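Histidine phosphotransferase (Caulobacter crescentus, PDB 2OOC) probably relays phosphoryl groups between signalling proteins through a histidine, and is an essential regulator of stalk biogenesis. Local coordinates at residues F34-P47 against L85-I99. Sequence-based numbering, arbitrary orientation. Where two conformers were deposited one is given.
Sequences FREQAALWAPMLDP and LEGVRTALDAALLDI
F34 reaches between L92, L96 and I99 of the facing helix, its ring carried inward by a CG anti to the backbone N (chi1 -180°). CD1 of I99 lies 3.4 Å from CD2 of F34, the two side chains crossing at about a right angle, while CD2 of L96 meets the ring at its edge, 3.8 Å from CE2 of F34. That same L96 methyl also touches the CB of A38. L92 splits its branches: CD1 goes to CZ of F34, and CD2 sits 3.6 Å from CB of A42. L45, in the loop after the 3-10 turn 42-44, fits its two methyls among L85, V88 and L92, with L92 CD2 4.0 Å from its CD1. Helices 24-41 and 85-111 run antiparallel here, the N-to-C directions of these segments 149° apart, as neighbours in the helical bundle of an Hpt domain; V66 covers F34 from helix 52-66, and L71 backs L92 from helix 69-79. L85 CD1 packs against the D46-P47 peptide and the proline ring, 3.7 Å from P47 CD. The polar links lie at the margins. R89, its chain bent at chi3, folds its CG and CD along L45 and gives NH1 to L45 O at 2.8 Å, with an N-H...O angle of 149° and the oxygen slightly off the guanidinium plane. A leucine in place of R89 would probably leave the carbonyl of L45, the central residue of an inverse gamma turn, without the side-chain donor that helix 85-111 offers it. At the other end, in one of two modelled conformers of R35, a water tentatively links NH1 to L96 O.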
loop_
_atom_site.group_PDB
_atom_site.type_symbol
_atom_site.label_atom_id
_atom_site.label_comp_id
_atom_site.label_asym_id
_atom_site.label_seq_id
_atom_site.Cartn_x
_atom_site.Cartn_y
_atom_site.Cartn_z
ATOM N N PHE A 34 -5.005 -5.414 -0.064
ATOM C CA PHE A 34 -3.810 -4.671 0.260
ATOM C C PHE A 34 -3.772 -4.392 1.761
ATOM O O PHE A 34 -2.742 -4.529 2.396
ATOM C CB PHE A 34 -3.743 -3.351 -0.474
ATOM C CG PHE A 34 -2.501 -2.553 -0.164
ATOM C CD1 PHE A 34 -1.330 -2.761 -0.891
ATOM C CD2 PHE A 34 -2.466 -1.648 0.871
ATOM C CE1 PHE A 34 -0.196 -2.046 -0.552
ATOM C CE2 PHE A 34 -1.362 -0.905 1.197
ATOM C CZ PHE A 34 -0.187 -1.145 0.501
ATOM N N ARG A 35 -4.918 -4.029 2.325
ATOM C CA ARG A 35 -4.969 -3.733 3.746
ATOM C C ARG A 35 -4.646 -4.986 4.560
ATOM O O ARG A 35 -3.997 -4.928 5.585
ATOM C CB ARG A 35 -6.317 -3.089 4.152
ATOM C CG ARG A 35 -6.343 -1.595 3.850
ATOM C CD ARG A 35 -7.762 -1.038 3.718
ATOM N NE ARG A 35 -8.633 -1.424 4.827
ATOM C CZ ARG A 35 -9.073 -0.611 5.800
ATOM N NH1 ARG A 35 -8.721 0.673 5.841
ATOM N NH2 ARG A 35 -9.876 -1.101 6.757
ATOM N N GLU A 36 -5.085 -6.137 4.065
ATOM C CA GLU A 36 -4.808 -7.420 4.710
ATOM C C GLU A 36 -3.329 -7.771 4.668
ATOM O O GLU A 36 -2.721 -8.175 5.701
ATOM C CB GLU A 36 -5.585 -8.542 4.025
ATOM C CG GLU A 36 -6.999 -8.652 4.423
ATOM C CD GLU A 36 -7.672 -9.819 3.671
ATOM O OE1 GLU A 36 -7.023 -10.916 3.589
ATOM O OE2 GLU A 36 -8.801 -9.609 3.124
ATOM N N GLN A 37 -2.710 -7.601 3.509
ATOM C CA GLN A 37 -1.273 -7.812 3.364
ATOM C C GLN A 37 -0.520 -6.845 4.268
ATOM O O GLN A 37 0.460 -7.236 4.963
ATOM C CB GLN A 37 -0.815 -7.557 1.934
ATOM C CG GLN A 37 -1.175 -8.555 0.918
ATOM C CD GLN A 37 0.022 -9.358 0.468
ATOM O OE1 GLN A 37 0.420 -9.315 -0.710
ATOM N NE2 GLN A 37 0.596 -10.118 1.402
ATOM N N ALA A 38 -0.917 -5.572 4.307
ATOM C CA ALA A 38 -0.272 -4.591 5.182
ATOM C C ALA A 38 -0.374 -4.999 6.625
ATOM O O ALA A 38 0.588 -4.909 7.423
ATOM C CB ALA A 38 -0.909 -3.164 5.011
ATOM N N ALA A 39 -1.538 -5.427 7.055
ATOM C CA ALA A 39 -1.663 -5.906 8.440
ATOM C C ALA A 39 -0.752 -7.084 8.807
ATOM O O ALA A 39 -0.260 -7.123 9.928
ATOM C CB ALA A 39 -3.095 -6.256 8.735
ATOM N N LEU A 40 -0.541 -7.985 7.881
ATOM C CA LEU A 40 0.330 -9.159 8.052
ATOM C C LEU A 40 1.806 -8.736 8.126
ATOM O O LEU A 40 2.554 -9.187 9.005
ATOM C CB LEU A 40 0.128 -10.146 6.921
ATOM C CG LEU A 40 0.973 -11.457 6.981
ATOM C CD1 LEU A 40 0.860 -12.070 8.365
ATOM C CD2 LEU A 40 0.602 -12.356 5.886
ATOM N N TRP A 41 2.235 -7.927 7.168
ATOM C CA TRP A 41 3.656 -7.662 7.014
ATOM C C TRP A 41 4.182 -6.434 7.742
ATOM O O TRP A 41 5.371 -6.389 8.112
ATOM C CB TRP A 41 3.982 -7.614 5.500
ATOM C CG TRP A 41 3.821 -8.910 4.837
ATOM C CD1 TRP A 41 2.708 -9.336 4.123
ATOM C CD2 TRP A 41 4.756 -10.003 4.781
ATOM N NE1 TRP A 41 2.895 -10.609 3.660
ATOM C CE2 TRP A 41 4.141 -11.042 4.020
ATOM C CE3 TRP A 41 6.049 -10.214 5.297
ATOM C CZ2 TRP A 41 4.774 -12.231 3.739
ATOM C CZ3 TRP A 41 6.688 -11.424 4.983
ATOM C CH2 TRP A 41 6.051 -12.398 4.222
ATOM N N ALA A 42 3.366 -5.420 8.013
ATOM C CA ALA A 42 3.853 -4.185 8.611
ATOM C C ALA A 42 4.520 -4.347 9.978
ATOM O O ALA A 42 5.507 -3.672 10.272
ATOM C CB ALA A 42 2.752 -3.092 8.689
ATOM N N PRO A 43 3.998 -5.229 10.831
ATOM C CA PRO A 43 4.676 -5.476 12.102
ATOM C C PRO A 43 6.130 -5.952 11.971
ATOM O O PRO A 43 6.907 -5.776 12.910
ATOM C CB PRO A 43 3.809 -6.530 12.782
ATOM C CG PRO A 43 2.525 -6.458 12.134
ATOM C CD PRO A 43 2.762 -6.023 10.718
HETATM N N MSE A 44 6.494 -6.451 10.794
HETATM C CA MSE A 44 7.849 -6.963 10.561
HETATM C C MSE A 44 8.818 -5.925 10.079
HETATM O O MSE A 44 10.011 -6.219 9.920
HETATM C CB MSE A 44 7.832 -8.059 9.542
HETATM C CG MSE A 44 6.814 -9.096 9.884
HETATM SE SE MSE A 44 6.944 -10.443 8.600
HETATM C CE MSE A 44 5.357 -11.408 8.977
ATOM N N LEU A 45 8.342 -4.688 9.865
ATOM C CA LEU A 45 9.166 -3.597 9.368
ATOM C C LEU A 45 9.945 -2.965 10.499
ATOM O O LEU A 45 9.744 -1.782 10.901
ATOM C CB LEU A 45 8.314 -2.555 8.640
ATOM C CG LEU A 45 7.611 -3.105 7.401
ATOM C CD1 LEU A 45 6.605 -2.135 6.883
ATOM C CD2 LEU A 45 8.627 -3.403 6.322
ATOM N N ASP A 46 10.880 -3.739 11.022
ATOM C CA ASP A 46 11.640 -3.392 12.240
ATOM C C ASP A 46 12.963 -4.111 12.065
ATOM O O ASP A 46 12.968 -5.314 11.840
ATOM C CB ASP A 46 10.861 -3.982 13.438
ATOM C CG ASP A 46 11.557 -3.854 14.783
ATOM O OD1 ASP A 46 12.784 -3.761 14.867
ATOM O OD2 ASP A 46 10.825 -3.951 15.790
ATOM N N PRO A 47 14.108 -3.425 12.197
ATOM C CA PRO A 47 15.387 -4.113 11.961
ATOM C C PRO A 47 15.687 -5.297 12.896
ATOM O O PRO A 47 16.511 -6.133 12.541
ATOM C CB PRO A 47 16.418 -2.987 12.100
ATOM C CG PRO A 47 15.757 -2.001 12.954
ATOM C CD PRO A 47 14.297 -2.014 12.592
ATOM N N LEU A 85 13.995 1.464 7.420
ATOM C CA LEU A 85 12.699 0.843 7.707
ATOM C C LEU A 85 11.694 1.858 8.218
ATOM O O LEU A 85 10.508 1.791 7.907
ATOM C CB LEU A 85 12.832 -0.286 8.679
ATOM C CG LEU A 85 13.383 -1.572 8.007
ATOM C CD1 LEU A 85 13.841 -2.625 9.015
ATOM C CD2 LEU A 85 12.388 -2.219 7.005
ATOM N N GLU A 86 12.143 2.866 8.952
ATOM C CA GLU A 86 11.240 3.924 9.311
ATOM C C GLU A 86 10.642 4.642 8.086
ATOM O O GLU A 86 9.432 4.975 8.051
ATOM C CB GLU A 86 11.982 4.915 10.214
ATOM C CG GLU A 86 11.137 6.076 10.739
ATOM C CD GLU A 86 11.902 6.987 11.760
ATOM O OE1 GLU A 86 13.044 6.659 12.155
ATOM O OE2 GLU A 86 11.340 8.032 12.135
ATOM N N GLY A 87 11.460 4.833 7.063
ATOM C CA GLY A 87 10.998 5.449 5.834
ATOM C C GLY A 87 9.952 4.595 5.106
ATOM O O GLY A 87 8.985 5.089 4.509
ATOM N N VAL A 88 10.157 3.274 5.121
ATOM C CA VAL A 88 9.141 2.347 4.616
ATOM C C VAL A 88 7.830 2.435 5.408
ATOM O O VAL A 88 6.759 2.542 4.827
ATOM C CB VAL A 88 9.648 0.898 4.580
ATOM C CG1 VAL A 88 8.599 -0.032 3.977
ATOM C CG2 VAL A 88 10.950 0.837 3.722
ATOM N N ARG A 89 7.938 2.442 6.738
ATOM C CA ARG A 89 6.772 2.550 7.578
ATOM C C ARG A 89 5.964 3.810 7.327
ATOM O O ARG A 89 4.739 3.766 7.253
ATOM C CB ARG A 89 7.140 2.432 9.064
ATOM C CG ARG A 89 7.656 1.085 9.443
ATOM C CD ARG A 89 7.537 0.825 10.909
ATOM N NE ARG A 89 8.261 1.862 11.661
ATOM C CZ ARG A 89 9.554 1.860 11.931
ATOM N NH1 ARG A 89 10.325 0.854 11.569
ATOM N NH2 ARG A 89 10.119 2.878 12.603
ATOM N N THR A 90 6.658 4.944 7.179
ATOM C CA THR A 90 5.920 6.197 6.988
ATOM C C THR A 90 5.333 6.321 5.582
ATOM O O THR A 90 4.244 6.851 5.444
ATOM C CB THR A 90 6.749 7.376 7.380
ATOM O OG1 THR A 90 7.893 7.484 6.564
ATOM C CG2 THR A 90 7.192 7.355 8.846
ATOM N N ALA A 91 5.996 5.726 4.574
ATOM C CA ALA A 91 5.425 5.597 3.218
ATOM C C ALA A 91 4.185 4.698 3.216
ATOM O O ALA A 91 3.195 4.995 2.571
ATOM C CB ALA A 91 6.470 5.073 2.203
ATOM N N LEU A 92 4.234 3.623 4.025
ATOM C CA LEU A 92 3.127 2.694 4.164
ATOM C C LEU A 92 1.943 3.393 4.867
ATOM O O LEU A 92 0.799 3.316 4.424
ATOM C CB LEU A 92 3.552 1.451 4.914
ATOM C CG LEU A 92 2.443 0.397 5.093
ATOM C CD1 LEU A 92 1.696 -0.010 3.752
ATOM C CD2 LEU A 92 2.985 -0.891 5.800
ATOM N N ASP A 93 2.273 4.184 5.913
ATOM C CA ASP A 93 1.227 4.993 6.565
ATOM C C ASP A 93 0.498 5.878 5.543
ATOM O O ASP A 93 -0.735 5.954 5.548
ATOM C CB ASP A 93 1.829 5.883 7.625
ATOM C CG ASP A 93 2.267 5.186 8.888
ATOM O OD1 ASP A 93 1.875 4.017 9.119
ATOM O OD2 ASP A 93 3.041 5.828 9.685
ATOM N N ALA A 94 1.235 6.574 4.663
ATOM C CA ALA A 94 0.622 7.472 3.680
ATOM C C ALA A 94 -0.244 6.689 2.694
ATOM O O ALA A 94 -1.310 7.164 2.307
ATOM C CB ALA A 94 1.724 8.240 2.941
ATOM N N ALA A 95 0.167 5.472 2.298
ATOM C CA ALA A 95 -0.618 4.726 1.370
ATOM C C ALA A 95 -1.911 4.233 2.072
ATOM O O ALA A 95 -3.016 4.338 1.469
ATOM C CB ALA A 95 0.233 3.542 0.809
ATOM N N LEU A 96 -1.787 3.777 3.334
ATOM C CA LEU A 96 -2.947 3.315 4.066
ATOM C C LEU A 96 -3.967 4.463 4.323
ATOM O O LEU A 96 -5.166 4.269 4.313
ATOM C CB LEU A 96 -2.535 2.600 5.342
ATOM C CG LEU A 96 -1.914 1.237 5.062
ATOM C CD1 LEU A 96 -1.293 0.764 6.360
ATOM C CD2 LEU A 96 -2.876 0.145 4.549
ATOM N N LEU A 97 -3.425 5.659 4.570
ATOM C CA LEU A 97 -4.224 6.863 4.805
ATOM C C LEU A 97 -5.119 7.122 3.623
ATOM O O LEU A 97 -6.320 7.325 3.742
ATOM C CB LEU A 97 -3.247 8.025 5.017
ATOM C CG LEU A 97 -3.947 9.359 5.120
ATOM C CD1 LEU A 97 -4.593 9.512 6.526
ATOM C CD2 LEU A 97 -2.873 10.430 4.971
ATOM N N ASP A 98 -4.482 7.036 2.453
ATOM C CA ASP A 98 -5.151 7.264 1.167
ATOM C C ASP A 98 -6.213 6.200 0.881
ATOM O O ASP A 98 -7.321 6.502 0.518
ATOM C CB ASP A 98 -4.100 7.222 0.030
ATOM C CG ASP A 98 -3.573 8.567 -0.345
ATOM O OD1 ASP A 98 -3.454 9.394 0.584
ATOM O OD2 ASP A 98 -3.280 8.747 -1.566
ATOM N N ILE A 99 -5.825 4.961 1.075
ATOM C CA ILE A 99 -6.707 3.830 0.797
ATOM C C ILE A 99 -7.917 3.846 1.697
ATOM O O ILE A 99 -9.058 3.662 1.231
ATOM C CB ILE A 99 -5.925 2.520 0.934
ATOM C CG1 ILE A 99 -5.000 2.393 -0.283
ATOM C CG2 ILE A 99 -6.869 1.311 1.070
ATOM C CD1 ILE A 99 -3.954 1.307 -0.074
HETATM O O HOH W 1 -6.122 1.645 5.024
#